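Uncharacterized protein VP1736 (Vibrio parahaemolyticus, PDB 3LXQ) is of unknown function but carries a sulfatase-family domain of the alkaline phosphatase superfamily, with a mixed central beta-sheet packed between helices. Local coordinates at residues L116-G130 with P317-G329. Residues are numbered along the deposited sequence; the frame is centred on the assembly and turned at random.
Sequences LMQEGWQFTQMYATG and PVKHFHIPALIIG
His322 reaches across a break in an antiparallel strand pair and donates its NE2-H to Thr124 O (2.9 Å from NE2, N-H...O 146°), approaching from above the carbonyl plane. Its CG lies anti to the backbone N (chi1 -170°), which directs the imidazole edge toward the loop at Thr124. At the same break a water joins the two backbones, donating to Phe123 O and Ile323 O and accepting from Met126 N. On one side of it regular pairing holds 121-123 to 325-328: Trp121 and Ile327 exchange N-H...O bonds, both 2.9 Å from N to O, and Phe123 N reaches Ala325 O. On the other, Ile323 N bonds to Met126 O and Ala128 N to Phe321 O.

The Tyr127 and His322 rings are nearly parallel, planes at 26°, but slid apart (centroids 5.1 Å), so they barely overlap: His322 CD2 lies over the rim of one tyrosine face, and Tyr127 OH over one face of the imidazole, near its rim. Tyr127 CE2 also meets Val318 CG1 at 3.7 Å. Ala325 CB touches both Met126 CG (3.7 Å) and Phe123 CD1 (3.8 Å), from residues on either side of the break in strand 121-127, while Ile327 CD1 lies at the edge of the Phe123 ring, 3.8 Å from CE1. Phe123 and Met126 also touch Met346, placing this apolar layer between the central sheet of the sulfatase-like domain and helix 346-353; Ile327 also touches strand 298-304. The imidazole satisfies Thr124 O, and the water Phe123 O, Met126 N and Ile323 O, consistent with the two bridging the break, although the buried Ala325 N is left without a partner.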
loop_
_atom_site.group_PDB
_atom_site.type_symbol
_atom_site.label_atom_id
_atom_site.label_comp_id
_atom_site.label_asym_id
_atom_site.label_seq_id
_atom_site.Cartn_x
_atom_site.Cartn_y
_atom_site.Cartn_z
ATOM N N LEU A 116 -7.816 16.214 7.225
ATOM C CA LEU A 116 -6.679 16.178 6.302
ATOM C C LEU A 116 -7.059 15.680 4.897
ATOM O O LEU A 116 -6.398 16.011 3.901
ATOM C CB LEU A 116 -5.571 15.301 6.881
ATOM C CG LEU A 116 -4.870 15.815 8.138
ATOM C CD1 LEU A 116 -4.270 14.661 8.923
ATOM C CD2 LEU A 116 -3.805 16.850 7.777
HETATM N N MSE A 117 -8.125 14.884 4.836
HETATM C CA MSE A 117 -8.660 14.347 3.581
HETATM C C MSE A 117 -9.134 15.453 2.657
HETATM O O MSE A 117 -8.922 15.385 1.450
HETATM C CB MSE A 117 -9.824 13.395 3.854
HETATM C CG MSE A 117 -9.438 12.093 4.526
HETATM SE SE MSE A 117 -9.222 10.625 3.272
HETATM C CE MSE A 117 -7.665 11.194 2.330
ATOM N N GLN A 118 -9.785 16.460 3.237
ATOM C CA GLN A 118 -10.263 17.610 2.488
ATOM C C GLN A 118 -9.081 18.411 1.950
ATOM O O GLN A 118 -9.196 19.096 0.933
ATOM C CB GLN A 118 -11.147 18.518 3.363
ATOM C CG GLN A 118 -12.240 17.817 4.195
ATOM C CD GLN A 118 -13.036 16.762 3.425
ATOM O OE1 GLN A 118 -13.314 16.909 2.229
ATOM N NE2 GLN A 118 -13.410 15.686 4.121
ATOM N N GLU A 119 -7.943 18.305 2.629
ATOM C CA GLU A 119 -6.766 19.096 2.288
ATOM C C GLU A 119 -5.907 18.490 1.178
ATOM O O GLU A 119 -4.907 19.087 0.786
ATOM C CB GLU A 119 -5.926 19.372 3.544
ATOM C CG GLU A 119 -6.613 20.312 4.538
ATOM C CD GLU A 119 -5.964 20.329 5.910
ATOM O OE1 GLU A 119 -6.706 20.399 6.912
ATOM O OE2 GLU A 119 -4.718 20.281 5.989
ATOM N N GLY A 120 -6.294 17.322 0.655
ATOM C CA GLY A 120 -5.482 16.684 -0.383
ATOM C C GLY A 120 -6.141 15.747 -1.383
ATOM O O GLY A 120 -7.354 15.799 -1.627
ATOM N N TRP A 121 -5.312 14.886 -1.961
ATOM C CA TRP A 121 -5.736 13.891 -2.943
ATOM C C TRP A 121 -6.230 12.623 -2.220
ATOM O O TRP A 121 -5.440 11.792 -1.764
ATOM C CB TRP A 121 -4.574 13.619 -3.898
ATOM C CG TRP A 121 -4.869 12.741 -5.104
ATOM C CD1 TRP A 121 -6.073 12.198 -5.473
ATOM C CD2 TRP A 121 -3.932 12.353 -6.115
ATOM N NE1 TRP A 121 -5.932 11.480 -6.636
ATOM C CE2 TRP A 121 -4.631 11.563 -7.052
ATOM C CE3 TRP A 121 -2.568 12.586 -6.311
ATOM C CZ2 TRP A 121 -4.009 10.994 -8.157
ATOM C CZ3 TRP A 121 -1.953 12.032 -7.423
ATOM C CH2 TRP A 121 -2.673 11.241 -8.329
ATOM N N GLN A 122 -7.548 12.517 -2.107
ATOM C CA GLN A 122 -8.227 11.481 -1.333
ATOM C C GLN A 122 -8.711 10.433 -2.308
ATOM O O GLN A 122 -9.293 10.775 -3.344
ATOM C CB GLN A 122 -9.405 12.112 -0.577
ATOM C CG GLN A 122 -10.552 11.179 -0.203
ATOM C CD GLN A 122 -11.771 11.927 0.335
ATOM O OE1 GLN A 122 -11.752 13.153 0.479
ATOM N NE2 GLN A 122 -12.838 11.189 0.638
ATOM N N PHE A 123 -8.450 9.159 -2.012
ATOM C CA PHE A 123 -8.902 8.076 -2.901
ATOM C C PHE A 123 -10.066 7.373 -2.235
ATOM O O PHE A 123 -9.907 6.819 -1.149
ATOM C CB PHE A 123 -7.771 7.072 -3.167
ATOM C CG PHE A 123 -6.589 7.644 -3.907
ATOM C CD1 PHE A 123 -5.610 8.363 -3.232
ATOM C CD2 PHE A 123 -6.445 7.439 -5.266
ATOM C CE1 PHE A 123 -4.500 8.874 -3.919
ATOM C CE2 PHE A 123 -5.343 7.952 -5.966
ATOM C CZ PHE A 123 -4.374 8.663 -5.292
ATOM N N THR A 124 -11.234 7.395 -2.865
ATOM C CA THR A 124 -12.443 6.873 -2.215
ATOM C C THR A 124 -12.729 5.450 -2.636
ATOM O O THR A 124 -13.621 4.802 -2.080
ATOM C CB THR A 124 -13.695 7.738 -2.487
ATOM O OG1 THR A 124 -14.075 7.617 -3.869
ATOM C CG2 THR A 124 -13.429 9.197 -2.142
ATOM N N GLN A 125 -11.966 4.965 -3.610
ATOM C CA GLN A 125 -12.099 3.596 -4.097
ATOM C C GLN A 125 -10.756 2.860 -4.152
ATOM O O GLN A 125 -10.467 2.187 -5.130
ATOM C CB GLN A 125 -12.766 3.568 -5.483
ATOM C CG GLN A 125 -14.251 3.883 -5.452
ATOM C CD GLN A 125 -15.053 2.877 -4.642
ATOM O OE1 GLN A 125 -15.984 3.243 -3.924
ATOM N NE2 GLN A 125 -14.708 1.603 -4.769
HETATM N N MSE A 126 -9.980 2.995 -3.079
HETATM C CA MSE A 126 -8.692 2.345 -2.896
HETATM C C MSE A 126 -8.834 0.978 -2.227
HETATM O O MSE A 126 -9.520 0.840 -1.216
HETATM C CB MSE A 126 -7.788 3.227 -2.029
HETATM C CG MSE A 126 -6.386 2.669 -1.821
HETATM SE SE MSE A 126 -5.342 2.477 -3.457
HETATM C CE MSE A 126 -5.534 4.293 -4.140
ATOM N N TYR A 127 -8.170 -0.023 -2.800
ATOM C CA TYR A 127 -8.200 -1.381 -2.246
ATOM C C TYR A 127 -6.827 -1.965 -2.007
ATOM O O TYR A 127 -5.923 -1.839 -2.843
ATOM C CB TYR A 127 -9.039 -2.308 -3.125
ATOM C CG TYR A 127 -10.479 -1.878 -3.165
ATOM C CD1 TYR A 127 -10.901 -0.883 -4.048
ATOM C CD2 TYR A 127 -11.414 -2.432 -2.297
ATOM C CE1 TYR A 127 -12.211 -0.451 -4.075
ATOM C CE2 TYR A 127 -12.740 -2.014 -2.326
ATOM C CZ TYR A 127 -13.133 -1.025 -3.222
ATOM O OH TYR A 127 -14.439 -0.585 -3.238
ATOM N N ALA A 128 -6.667 -2.590 -0.847
ATOM C CA ALA A 128 -5.474 -3.369 -0.563
ATOM C C ALA A 128 -5.520 -4.616 -1.441
ATOM O O ALA A 128 -6.602 -5.081 -1.793
ATOM C CB ALA A 128 -5.403 -3.745 0.923
ATOM N N THR A 129 -4.347 -5.099 -1.849
ATOM C CA THR A 129 -4.237 -6.367 -2.573
ATOM C C THR A 129 -4.298 -7.570 -1.627
ATOM O O THR A 129 -4.538 -8.707 -2.064
ATOM C CB THR A 129 -2.919 -6.448 -3.346
ATOM O OG1 THR A 129 -1.848 -6.313 -2.417
ATOM C CG2 THR A 129 -2.816 -5.345 -4.414
ATOM N N GLY A 130 -4.089 -7.323 -0.331
ATOM C CA GLY A 130 -4.118 -8.390 0.673
ATOM C C GLY A 130 -4.794 -8.094 1.998
ATOM O O GLY A 130 -5.473 -7.060 2.156
ATOM N N PRO A 317 -14.370 -10.904 0.203
ATOM C CA PRO A 317 -15.140 -9.848 0.874
ATOM C C PRO A 317 -14.598 -8.445 0.563
ATOM O O PRO A 317 -13.832 -7.871 1.333
ATOM C CB PRO A 317 -14.999 -10.200 2.356
ATOM C CG PRO A 317 -13.673 -10.905 2.447
ATOM C CD PRO A 317 -13.506 -11.649 1.142
ATOM N N VAL A 318 -15.034 -7.908 -0.572
ATOM C CA VAL A 318 -14.523 -6.658 -1.154
ATOM C C VAL A 318 -14.399 -5.502 -0.162
ATOM O O VAL A 318 -13.354 -4.828 -0.114
ATOM C CB VAL A 318 -15.395 -6.236 -2.379
ATOM C CG1 VAL A 318 -14.980 -4.877 -2.941
ATOM C CG2 VAL A 318 -15.342 -7.311 -3.470
ATOM N N LYS A 319 -15.459 -5.303 0.627
ATOM C CA LYS A 319 -15.555 -4.233 1.621
ATOM C C LYS A 319 -14.353 -4.253 2.550
ATOM O O LYS A 319 -13.880 -3.204 2.993
ATOM C CB LYS A 319 -16.859 -4.376 2.433
ATOM N N HIS A 320 -13.846 -5.454 2.823
ATOM C CA HIS A 320 -12.730 -5.628 3.746
ATOM C C HIS A 320 -11.344 -5.537 3.115
ATOM O O HIS A 320 -10.352 -5.871 3.746
ATOM C CB HIS A 320 -12.895 -6.907 4.539
ATOM C CG HIS A 320 -14.049 -6.864 5.483
ATOM N ND1 HIS A 320 -13.976 -6.238 6.708
ATOM C CD2 HIS A 320 -15.314 -7.339 5.374
ATOM C CE1 HIS A 320 -15.142 -6.346 7.323
ATOM N NE2 HIS A 320 -15.968 -7.016 6.538
ATOM N N PHE A 321 -11.288 -5.074 1.873
ATOM C CA PHE A 321 -10.026 -4.661 1.258
ATOM C C PHE A 321 -10.033 -3.150 1.066
ATOM O O PHE A 321 -9.020 -2.542 0.667
ATOM C CB PHE A 321 -9.817 -5.401 -0.066
ATOM C CG PHE A 321 -9.534 -6.872 0.103
ATOM C CD1 PHE A 321 -10.572 -7.783 0.304
ATOM C CD2 PHE A 321 -8.231 -7.342 0.074
ATOM C CE1 PHE A 321 -10.317 -9.139 0.483
ATOM C CE2 PHE A 321 -7.964 -8.693 0.243
ATOM C CZ PHE A 321 -9.011 -9.597 0.439
ATOM N N HIS A 322 -11.179 -2.542 1.364
ATOM C CA HIS A 322 -11.380 -1.119 1.169
ATOM C C HIS A 322 -10.644 -0.320 2.247
ATOM O O HIS A 322 -10.787 -0.563 3.441
ATOM C CB HIS A 322 -12.877 -0.804 1.098
ATOM C CG HIS A 322 -13.195 0.596 0.667
ATOM N ND1 HIS A 322 -14.348 1.245 1.058
ATOM C CD2 HIS A 322 -12.523 1.470 -0.119
ATOM C CE1 HIS A 322 -14.373 2.455 0.530
ATOM N NE2 HIS A 322 -13.276 2.618 -0.188
ATOM N N ILE A 323 -9.821 0.624 1.802
ATOM C CA ILE A 323 -8.876 1.292 2.679
ATOM C C ILE A 323 -8.804 2.766 2.320
ATOM O O ILE A 323 -9.093 3.142 1.187
ATOM C CB ILE A 323 -7.449 0.645 2.614
ATOM C CG1 ILE A 323 -6.946 0.497 1.171
ATOM C CG2 ILE A 323 -7.454 -0.729 3.256
ATOM C CD1 ILE A 323 -5.416 0.355 1.058
ATOM N N PRO A 324 -8.447 3.615 3.295
ATOM C CA PRO A 324 -8.179 5.012 2.978
ATOM C C PRO A 324 -6.835 5.168 2.283
ATOM O O PRO A 324 -5.937 4.352 2.470
ATOM C CB PRO A 324 -8.121 5.672 4.357
ATOM C CG PRO A 324 -7.649 4.577 5.271
ATOM C CD PRO A 324 -8.283 3.330 4.732
ATOM N N ALA A 325 -6.713 6.203 1.464
ATOM C CA ALA A 325 -5.430 6.584 0.906
ATOM C C ALA A 325 -5.501 8.067 0.690
ATOM O O ALA A 325 -6.487 8.567 0.166
ATOM C CB ALA A 325 -5.156 5.858 -0.410
ATOM N N LEU A 326 -4.456 8.763 1.116
ATOM C CA LEU A 326 -4.390 10.211 1.015
ATOM C C LEU A 326 -2.999 10.622 0.604
ATOM O O LEU A 326 -2.023 10.232 1.233
ATOM C CB LEU A 326 -4.733 10.839 2.375
ATOM C CG LEU A 326 -4.946 12.342 2.647
ATOM C CD1 LEU A 326 -3.810 12.890 3.477
ATOM C CD2 LEU A 326 -5.177 13.207 1.408
ATOM N N ILE A 327 -2.902 11.408 -0.460
ATOM C CA ILE A 327 -1.631 11.996 -0.819
ATOM C C ILE A 327 -1.750 13.481 -0.512
ATOM O O ILE A 327 -2.687 14.153 -0.943
ATOM C CB ILE A 327 -1.242 11.733 -2.289
ATOM C CG1 ILE A 327 -1.083 10.223 -2.547
ATOM C CG2 ILE A 327 0.040 12.494 -2.646
ATOM C CD1 ILE A 327 -0.810 9.865 -4.013
ATOM N N ILE A 328 -0.802 13.973 0.268
ATOM C CA ILE A 328 -0.861 15.325 0.778
ATOM C C ILE A 328 0.541 15.924 0.743
ATOM O O ILE A 328 1.548 15.218 0.875
ATOM C CB ILE A 328 -1.502 15.363 2.200
ATOM C CG1 ILE A 328 -1.748 16.804 2.668
ATOM C CG2 ILE A 328 -0.682 14.542 3.204
ATOM C CD1 ILE A 328 -2.725 16.911 3.850
ATOM N N GLY A 329 0.591 17.229 0.514
ATOM C CA GLY A 329 1.850 17.930 0.423
ATOM C C GLY A 329 1.591 19.250 -0.243
ATOM O O GLY A 329 0.552 19.433 -0.882
HETATM O O HOH W 1 -10.859 4.231 -0.571
HETATM O O HOH W 2 -7.716 -5.807 3.590
#